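Local coordinates for protein cysteine desulfurase (PDB 6A6E) that probably uses pyridoxal phosphate to take the sulfur from L-cysteine, leaving alanine, and so supplies sulfur for iron-sulfur cluster assembly in a thermophilic bacterium, at residues T103-N108 against P258-G263; N112-S117 against T206-G211. One frame throughout, in Å; residues are numbered along the deposited sequence.

Contact 1: T103-N108 against P258-G263; sequences TTMGIN and PFLYGG. With PLP (pyridoxal-5'-phosphate), chain E.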
ATOM      1  N   THR A 103       2.580   3.752   8.292  1.00 13.67           N
ATOM      2  CA  THR A 103       3.666   4.253   9.111  1.00 14.61           C
ATOM      3  C   THR A 103       4.996   3.565   8.788  1.00 14.78           C
ATOM      4  O   THR A 103       5.987   4.229   8.577  1.00 14.71           O
ATOM      5  CB  THR A 103       3.380   4.062  10.559  1.00 15.66           C
ATOM      6  OG1 THR A 103       2.182   4.759  10.900  1.00 15.61           O
ATOM      7  CG2 THR A 103       4.583   4.560  11.424  1.00 15.89           C
ATOM      8  N   THR A 104       5.002   2.231   8.800  1.00 15.27           N
ATOM      9  CA  THR A 104       6.188   1.473   8.552  1.00 14.64           C
ATOM     10  C   THR A 104       6.874   1.893   7.258  1.00 15.03           C
ATOM     11  O   THR A 104       8.091   2.171   7.255  1.00 16.35           O
ATOM     12  CB  THR A 104       5.897  -0.030   8.574  1.00 15.54           C
ATOM     13  OG1 THR A 104       5.318  -0.391   9.827  1.00 14.51           O
ATOM     14  CG2 THR A 104       7.175  -0.869   8.353  1.00 14.57           C
ATOM     15  N   MET A 105       6.141   1.954   6.160  1.00 14.38           N
ATOM     16  CA  MET A 105       6.747   2.416   4.894  1.00 16.54           C
ATOM     17  C   MET A 105       7.338   3.820   5.035  1.00 14.77           C
ATOM     18  O   MET A 105       8.438   4.096   4.573  1.00 13.67           O
ATOM     19  CB  MET A 105       5.740   2.394   3.717  1.00 18.31           C
ATOM     20  CG  MET A 105       6.203   3.258   2.515  1.00 21.77           C
ATOM     21  SD  MET A 105       5.245   3.039   0.998  1.00 28.42           S
ATOM     22  CE  MET A 105       5.725   4.496   0.016  1.00 32.84           C
ATOM     23  N   GLY A 106       6.583   4.736   5.618  1.00 13.99           N
ATOM     24  CA  GLY A 106       7.086   6.082   5.919  1.00 14.81           C
ATOM     25  C   GLY A 106       8.431   6.166   6.601  1.00 14.80           C
ATOM     26  O   GLY A 106       9.291   6.906   6.159  1.00 18.22           O
ATOM     27  N   ILE A 107       8.643   5.385   7.645  1.00 15.29           N
ATOM     28  CA  ILE A 107       9.917   5.365   8.328  1.00 15.38           C
ATOM     29  C   ILE A 107      10.993   4.823   7.403  1.00 17.11           C
ATOM     30  O   ILE A 107      12.129   5.337   7.346  1.00 16.04           O
ATOM     31  CB  ILE A 107       9.915   4.586   9.679  1.00 16.85           C
ATOM     32  CG1 ILE A 107       8.944   5.182  10.713  1.00 19.00           C
ATOM     33  CG2 ILE A 107      11.306   4.556  10.321  1.00 16.13           C
ATOM     34  CD1 ILE A 107       9.395   6.517  11.235  1.00 23.80           C
ATOM     35  N   ASN A 108      10.684   3.738   6.711  1.00 15.98           N
ATOM     36  CA  ASN A 108      11.681   3.186   5.784  1.00 16.04           C
ATOM     37  C   ASN A 108      12.057   4.211   4.698  1.00 15.84           C
ATOM     38  O   ASN A 108      13.231   4.306   4.317  1.00 16.05           O
ATOM     39  CB  ASN A 108      11.189   1.881   5.145  1.00 15.40           C
ATOM     40  CG  ASN A 108      11.352   0.687   6.060  1.00 14.88           C
ATOM     41  OD1 ASN A 108      12.407   0.019   6.037  1.00 16.52           O
ATOM     42  ND2 ASN A 108      10.337   0.415   6.906  1.00 12.98           N
ATOM     43  N   PRO A 258      14.050  10.749  -3.997  1.00 18.68           N
ATOM     44  CA  PRO A 258      12.826   9.900  -3.822  1.00 18.59           C
ATOM     45  C   PRO A 258      13.233   8.573  -3.255  1.00 16.86           C
ATOM     46  O   PRO A 258      14.337   8.070  -3.559  1.00 16.58           O
ATOM     47  CB  PRO A 258      12.300   9.752  -5.228  1.00 18.79           C
ATOM     48  CG  PRO A 258      12.738  11.050  -5.936  1.00 19.60           C
ATOM     49  CD  PRO A 258      14.093  11.376  -5.332  1.00 21.22           C
ATOM     50  N   PHE A 259      12.357   7.978  -2.456  1.00 17.58           N
ATOM     51  CA  PHE A 259      12.573   6.613  -1.982  1.00 17.42           C
ATOM     52  C   PHE A 259      12.355   5.559  -3.137  1.00 18.52           C
ATOM     53  O   PHE A 259      13.244   4.816  -3.500  1.00 20.94           O
ATOM     54  CB  PHE A 259      11.616   6.347  -0.768  1.00 18.98           C
ATOM     55  CG  PHE A 259      11.746   5.023  -0.179  1.00 19.57           C
ATOM     56  CD1 PHE A 259      12.953   4.363  -0.201  1.00 21.76           C
ATOM     57  CD2 PHE A 259      10.625   4.366   0.320  1.00 22.53           C
ATOM     58  CE1 PHE A 259      13.095   3.104   0.338  1.00 23.23           C
ATOM     59  CE2 PHE A 259      10.767   3.110   0.897  1.00 20.83           C
ATOM     60  CZ  PHE A 259      11.988   2.501   0.907  1.00 24.88           C
ATOM     61  N   LEU A 260      11.145   5.509  -3.650  1.00 16.53           N
ATOM     62  CA  LEU A 260      10.734   4.676  -4.730  1.00 16.22           C
ATOM     63  C   LEU A 260      10.665   5.445  -6.054  1.00 17.18           C
ATOM     64  O   LEU A 260      10.340   6.663  -6.082  1.00 17.83           O
ATOM     65  CB  LEU A 260       9.340   4.116  -4.458  1.00 18.03           C
ATOM     66  CG  LEU A 260       9.088   3.415  -3.118  1.00 18.78           C
ATOM     67  CD1 LEU A 260       7.664   2.846  -3.001  1.00 20.25           C
ATOM     68  CD2 LEU A 260      10.136   2.372  -2.918  1.00 19.44           C
ATOM     69  N   TYR A 261      10.867   4.690  -7.152  1.00 16.03           N
ATOM     70  CA  TYR A 261      10.828   5.224  -8.498  1.00 15.51           C
ATOM     71  C   TYR A 261       9.880   4.504  -9.394  1.00 14.39           C
ATOM     72  O   TYR A 261       9.626   3.337  -9.196  1.00 14.57           O
ATOM     73  CB  TYR A 261      12.218   5.054  -9.096  1.00 16.14           C
ATOM     74  CG  TYR A 261      13.346   5.576  -8.245  1.00 16.01           C
ATOM     75  CD1 TYR A 261      13.676   6.913  -8.249  1.00 15.53           C
ATOM     76  CD2 TYR A 261      14.125   4.693  -7.476  1.00 16.45           C
ATOM     77  CE1 TYR A 261      14.744   7.385  -7.468  1.00 17.25           C
ATOM     78  CE2 TYR A 261      15.181   5.152  -6.700  1.00 16.14           C
ATOM     79  CZ  TYR A 261      15.513   6.467  -6.726  1.00 16.34           C
ATOM     80  OH  TYR A 261      16.582   6.880  -5.915  1.00 17.27           O
ATOM     81  N   GLY A 262       9.361   5.218 -10.387  1.00 15.69           N
ATOM     82  CA  GLY A 262       8.426   4.671 -11.337  1.00 16.37           C
ATOM     83  C   GLY A 262       7.640   5.790 -11.984  1.00 18.66           C
ATOM     84  O   GLY A 262       8.105   6.931 -12.113  1.00 19.54           O
ATOM     85  N   GLY A 263       6.419   5.478 -12.359  1.00 18.11           N
ATOM     86  CA  GLY A 263       5.582   6.412 -13.004  1.00 17.82           C
ATOM     87  C   GLY A 263       5.065   7.459 -12.084  1.00 17.49           C
ATOM     88  O   GLY A 263       5.192   7.321 -10.837  1.00 15.47           O
TER
HETATM   89  N1  PLP E 501       4.508   2.850  15.654  1.00 19.48           N
HETATM   90  C2  PLP E 501       3.596   2.838  16.591  1.00 20.85           C
HETATM   91  C2A PLP E 501       3.828   3.552  17.880  1.00 22.09           C
HETATM   92  C3  PLP E 501       2.380   2.067  16.334  1.00 19.44           C
HETATM   93  O3  PLP E 501       1.465   2.020  17.286  1.00 26.25           O
HETATM   94  C4  PLP E 501       2.178   1.407  15.045  1.00 19.60           C
HETATM   95  C4A PLP E 501       0.962   0.706  14.681  1.00 18.76           C
HETATM   96  C5  PLP E 501       3.284   1.459  14.084  1.00 19.01           C
HETATM   97  C6  PLP E 501       4.370   2.183  14.473  1.00 19.13           C
HETATM   98  C5A PLP E 501       3.238   0.730  12.737  1.00 19.80           C
HETATM   99  O4P PLP E 501       2.108   0.899  11.893  1.00 18.93           O
HETATM  100  P   PLP E 501       1.755   0.023  10.573  1.00 19.91           P
HETATM  101  O1P PLP E 501       2.799   0.258   9.556  1.00 17.09           O
HETATM  102  O2P PLP E 501       1.643  -1.360  11.145  1.00 20.06           O
HETATM  103  O3P PLP E 501       0.451   0.656  10.193  1.00 18.36           O
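The helix that seats the cofactor phosphate meets the loop 258-263 through Met105 and Asn108, which pack on Leu260 and Phe259. The extended side chain of Met105, its CG anti to the backbone N (chi1 163°), brings CE tip to tip with Leu260 CD1 at 3.9 Å. Phe259 lies against the helix backbone: Asn108 O sits over one ring face, toward the rim, 4.1 Å from CZ, while CD2 of the adjacent Leu260 lies over the opposite face, likewise toward the rim. Cut back to an alanine, Phe259 loses its ring, which would probably open a gap between Asn108 O and Leu260 CD2 and leave Phe259 of the second subunit without its ring partner. Asn108 itself turns its amide back along the helix, ND2 giving a nearly straight bond (167°) of 2.9 Å to Thr104 O; the donor stands above the carbonyl plane, and the same oxygen also accepts Asn108 N. ND2 is further bonded to Tyr261 O of the second subunit, so this amide ties the helix to the same loop of that subunit. At the helix start, Thr104 holds phosphate oxygen O1P of PLP twice, through its backbone N at 3.1 Å and its OG1 at 2.6 Å. A phosphate gripped at a helix N-terminus, where the helix dipole would favour the anion, is characteristic of the phosphate cup of fold-type I PLP enzymes.

Contact 2: N112-S117 against T206-G211; sequences NSLAKS and TLIVDG. With PLP (pyridoxal-5'-phosphate), chain E.
Apolar contacts join the two segments, and Leu114 supplies the helix side of them. Its two methyls divide the work: CD1 comes within 4.3 Å of Ile208 CD1, and CD2 lies more loosely, 4.5 Å from Thr206 CG2. Thr206 and Ile208, two residues apart on the strand, both point toward the helix, and Ile208 also packs on Leu110 and Ile107, about one and two turns back from Leu114 along helix 103-116.

Hydrogen bonds within segment 112-117 gather on Ser113 O, which accepts Ser117 N at 3.0 Å and Ser117 OG at 2.7 Å, the two donors arriving from opposite faces of the carbonyl plane. Ser117 OG is also bonded to Glu257 N, and Lys116 NZ to Pro258 O and Tyr261 OH, which fastens 116-117 to Glu257 and the loop that follows it.

The polar contact with the cofactor comes at the far end of the strand. Asp210, with CG anti to the backbone N (chi1 174°), brings OD2 to 2.6 Å from the pyridine N1 of PLP, and its OD1 is held by Ala212 N. An aspartate at the C-terminal end of a central parallel strand, facing the ring nitrogen, is a hallmark of the fold-type I large domain.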
ATOM      1  N   ASN A 112      16.106   5.554   4.173  1.00 17.84           N
ATOM      2  CA  ASN A 112      16.705   5.388   2.890  1.00 18.73           C
ATOM      3  C   ASN A 112      16.877   6.726   2.169  1.00 20.42           C
ATOM      4  O   ASN A 112      17.955   6.941   1.514  1.00 19.99           O
ATOM      5  CB  ASN A 112      15.951   4.402   1.970  1.00 19.30           C
ATOM      6  CG  ASN A 112      16.043   3.003   2.424  1.00 20.92           C
ATOM      7  OD1 ASN A 112      17.022   2.308   2.112  1.00 22.78           O
ATOM      8  ND2 ASN A 112      14.995   2.528   3.177  1.00 20.67           N
ATOM      9  N   SER A 113      15.852   7.578   2.161  1.00 18.96           N
ATOM     10  CA  SER A 113      15.993   8.843   1.466  1.00 21.80           C
ATOM     11  C   SER A 113      17.037   9.744   2.186  1.00 22.40           C
ATOM     12  O   SER A 113      17.825  10.398   1.519  1.00 20.53           O
ATOM     13  CB  SER A 113      14.691   9.626   1.294  1.00 22.55           C
ATOM     14  OG  SER A 113      13.789   8.854   0.441  1.00 32.44           O
ATOM     15  N   LEU A 114      17.038   9.806   3.510  1.00 22.15           N
ATOM     16  CA  LEU A 114      18.081  10.638   4.180  1.00 21.48           C
ATOM     17  C   LEU A 114      19.513  10.183   3.809  1.00 23.35           C
ATOM     18  O   LEU A 114      20.385  11.029   3.581  1.00 23.84           O
ATOM     19  CB  LEU A 114      17.859  10.750   5.658  1.00 20.50           C
ATOM     20  CG  LEU A 114      16.566  11.505   6.013  1.00 20.84           C
ATOM     21  CD1 LEU A 114      16.164  11.152   7.414  1.00 22.93           C
ATOM     22  CD2 LEU A 114      16.545  13.006   5.836  1.00 20.58           C
ATOM     23  N   ALA A 115      19.749   8.889   3.712  1.00 21.24           N
ATOM     24  CA  ALA A 115      21.076   8.380   3.380  1.00 25.05           C
ATOM     25  C   ALA A 115      21.452   8.638   1.905  1.00 26.77           C
ATOM     26  O   ALA A 115      22.576   9.023   1.580  1.00 25.29           O
ATOM     27  CB  ALA A 115      21.158   6.895   3.668  1.00 24.54           C
ATOM     28  N   LYS A 116      20.492   8.481   1.006  1.00 24.03           N
ATOM     29  CA  LYS A 116      20.764   8.694  -0.402  1.00 24.73           C
ATOM     30  C   LYS A 116      20.917  10.134  -0.749  1.00 23.66           C
ATOM     31  O   LYS A 116      21.490  10.441  -1.760  1.00 24.03           O
ATOM     32  CB  LYS A 116      19.636   8.105  -1.303  1.00 24.77           C
ATOM     33  CG  LYS A 116      19.560   6.568  -1.362  1.00 23.80           C
ATOM     34  CD  LYS A 116      18.673   6.083  -2.559  1.00 23.93           C
ATOM     35  CE  LYS A 116      17.140   6.307  -2.370  1.00 26.10           C
ATOM     36  NZ  LYS A 116      16.139   5.640  -3.354  1.00 22.52           N
ATOM     37  N   SER A 117      20.298  11.007   0.021  1.00 23.82           N
ATOM     38  CA  SER A 117      20.392  12.403  -0.218  1.00 25.70           C
ATOM     39  C   SER A 117      21.711  12.994   0.350  1.00 27.14           C
ATOM     40  O   SER A 117      21.908  14.192   0.265  1.00 26.58           O
ATOM     41  CB  SER A 117      19.238  13.140   0.449  1.00 23.60           C
ATOM     42  OG  SER A 117      17.949  12.628   0.081  1.00 22.95           O
ATOM     43  N   THR A 206      17.367  16.738  12.308  1.00 21.45           N
ATOM     44  CA  THR A 206      16.146  16.391  11.536  1.00 21.07           C
ATOM     45  C   THR A 206      15.312  15.602  12.494  1.00 19.29           C
ATOM     46  O   THR A 206      15.703  14.494  12.927  1.00 20.91           O
ATOM     47  CB  THR A 206      16.465  15.544  10.296  1.00 22.38           C
ATOM     48  OG1 THR A 206      17.194  16.346   9.388  1.00 22.45           O
ATOM     49  CG2 THR A 206      15.197  15.093   9.548  1.00 21.08           C
ATOM     50  N   LEU A 207      14.177  16.168  12.849  1.00 19.47           N
ATOM     51  CA  LEU A 207      13.242  15.537  13.774  1.00 20.54           C
ATOM     52  C   LEU A 207      12.022  14.827  13.083  1.00 19.83           C
ATOM     53  O   LEU A 207      11.141  15.465  12.453  1.00 18.02           O
ATOM     54  CB  LEU A 207      12.767  16.548  14.816  1.00 21.07           C
ATOM     55  CG  LEU A 207      11.724  16.079  15.839  1.00 22.98           C
ATOM     56  CD1 LEU A 207      12.159  14.924  16.724  1.00 22.94           C
ATOM     57  CD2 LEU A 207      11.345  17.272  16.691  1.00 24.39           C
ATOM     58  N   ILE A 208      11.955  13.510  13.316  1.00 19.57           N
ATOM     59  CA  ILE A 208      10.878  12.655  12.866  1.00 16.76           C
ATOM     60  C   ILE A 208      10.042  12.190  14.056  1.00 17.72           C
ATOM     61  O   ILE A 208      10.574  11.708  15.097  1.00 17.02           O
ATOM     62  CB  ILE A 208      11.462  11.400  12.156  1.00 16.52           C
ATOM     63  CG1 ILE A 208      12.381  11.827  11.041  1.00 16.41           C
ATOM     64  CG2 ILE A 208      10.312  10.476  11.670  1.00 16.33           C
ATOM     65  CD1 ILE A 208      13.336  10.747  10.598  1.00 16.99           C
ATOM     66  N   VAL A 209       8.721  12.269  13.898  1.00 16.44           N
ATOM     67  CA  VAL A 209       7.829  11.722  14.876  1.00 16.88           C
ATOM     68  C   VAL A 209       7.006  10.600  14.271  1.00 17.51           C
ATOM     69  O   VAL A 209       6.403  10.773  13.220  1.00 16.23           O
ATOM     70  CB  VAL A 209       6.918  12.836  15.454  1.00 17.24           C
ATOM     71  CG1 VAL A 209       5.811  12.267  16.279  1.00 15.86           C
ATOM     72  CG2 VAL A 209       7.747  13.790  16.326  1.00 19.96           C
ATOM     73  N   ASP A 210       7.044   9.447  14.959  1.00 17.04           N
ATOM     74  CA  ASP A 210       6.155   8.359  14.742  1.00 16.51           C
ATOM     75  C   ASP A 210       4.867   8.622  15.466  1.00 17.11           C
ATOM     76  O   ASP A 210       4.748   8.401  16.666  1.00 17.37           O
ATOM     77  CB  ASP A 210       6.834   7.016  15.148  1.00 18.00           C
ATOM     78  CG  ASP A 210       5.890   5.785  15.077  1.00 19.18           C
ATOM     79  OD1 ASP A 210       4.742   5.961  14.689  1.00 17.11           O
ATOM     80  OD2 ASP A 210       6.310   4.650  15.467  1.00 22.71           O
ATOM     81  N   GLY A 211       3.872   8.988  14.667  1.00 17.05           N
ATOM     82  CA  GLY A 211       2.591   9.439  15.113  1.00 16.64           C
ATOM     83  C   GLY A 211       1.507   8.387  15.135  1.00 16.74           C
ATOM     84  O   GLY A 211       0.319   8.742  15.354  1.00 16.58           O
TER
HETATM   85  N1  PLP E 501       4.508   2.850  15.654  1.00 19.48           N
HETATM   86  C2  PLP E 501       3.596   2.838  16.591  1.00 20.85           C
HETATM   87  C2A PLP E 501       3.828   3.552  17.880  1.00 22.09           C
HETATM   88  C3  PLP E 501       2.380   2.067  16.334  1.00 19.44           C
HETATM   89  O3  PLP E 501       1.465   2.020  17.286  1.00 26.25           O
HETATM   90  C4  PLP E 501       2.178   1.407  15.045  1.00 19.60           C
HETATM   91  C4A PLP E 501       0.962   0.706  14.681  1.00 18.76           C
HETATM   92  C5  PLP E 501       3.284   1.459  14.084  1.00 19.01           C
HETATM   93  C6  PLP E 501       4.370   2.183  14.473  1.00 19.13           C
HETATM   94  C5A PLP E 501       3.238   0.730  12.737  1.00 19.80           C
HETATM   95  O4P PLP E 501       2.108   0.899  11.893  1.00 18.93           O
HETATM   96  P   PLP E 501       1.755   0.023  10.573  1.00 19.91           P
HETATM   97  O1P PLP E 501       2.799   0.258   9.556  1.00 17.09           O
HETATM   98  O2P PLP E 501       1.643  -1.360  11.145  1.00 20.06           O
HETATM   99  O3P PLP E 501       0.451   0.656  10.193  1.00 18.36           O

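In the fold
Helix 103-116 serves both contacts, its first turns in contact 1 and its later part in contact 2, and both are buried. Contact 1 lies at the dimer interface, mixing methyl packing with a ring set against helix backbone, and residues of the second subunit complete it. Contact 2 is made within one subunit, buried at Leu114 and Ile208 and more open at Thr206, and there the helix rests on the central sheet through aliphatic groups alone. Lys116 connects the two contacts. The helix start and the strand's C-terminal end reach different parts of one cofactor, the phosphate and the ring nitrogen. One helix thus connects the PLP pocket, the central sheet and the subunit boundary.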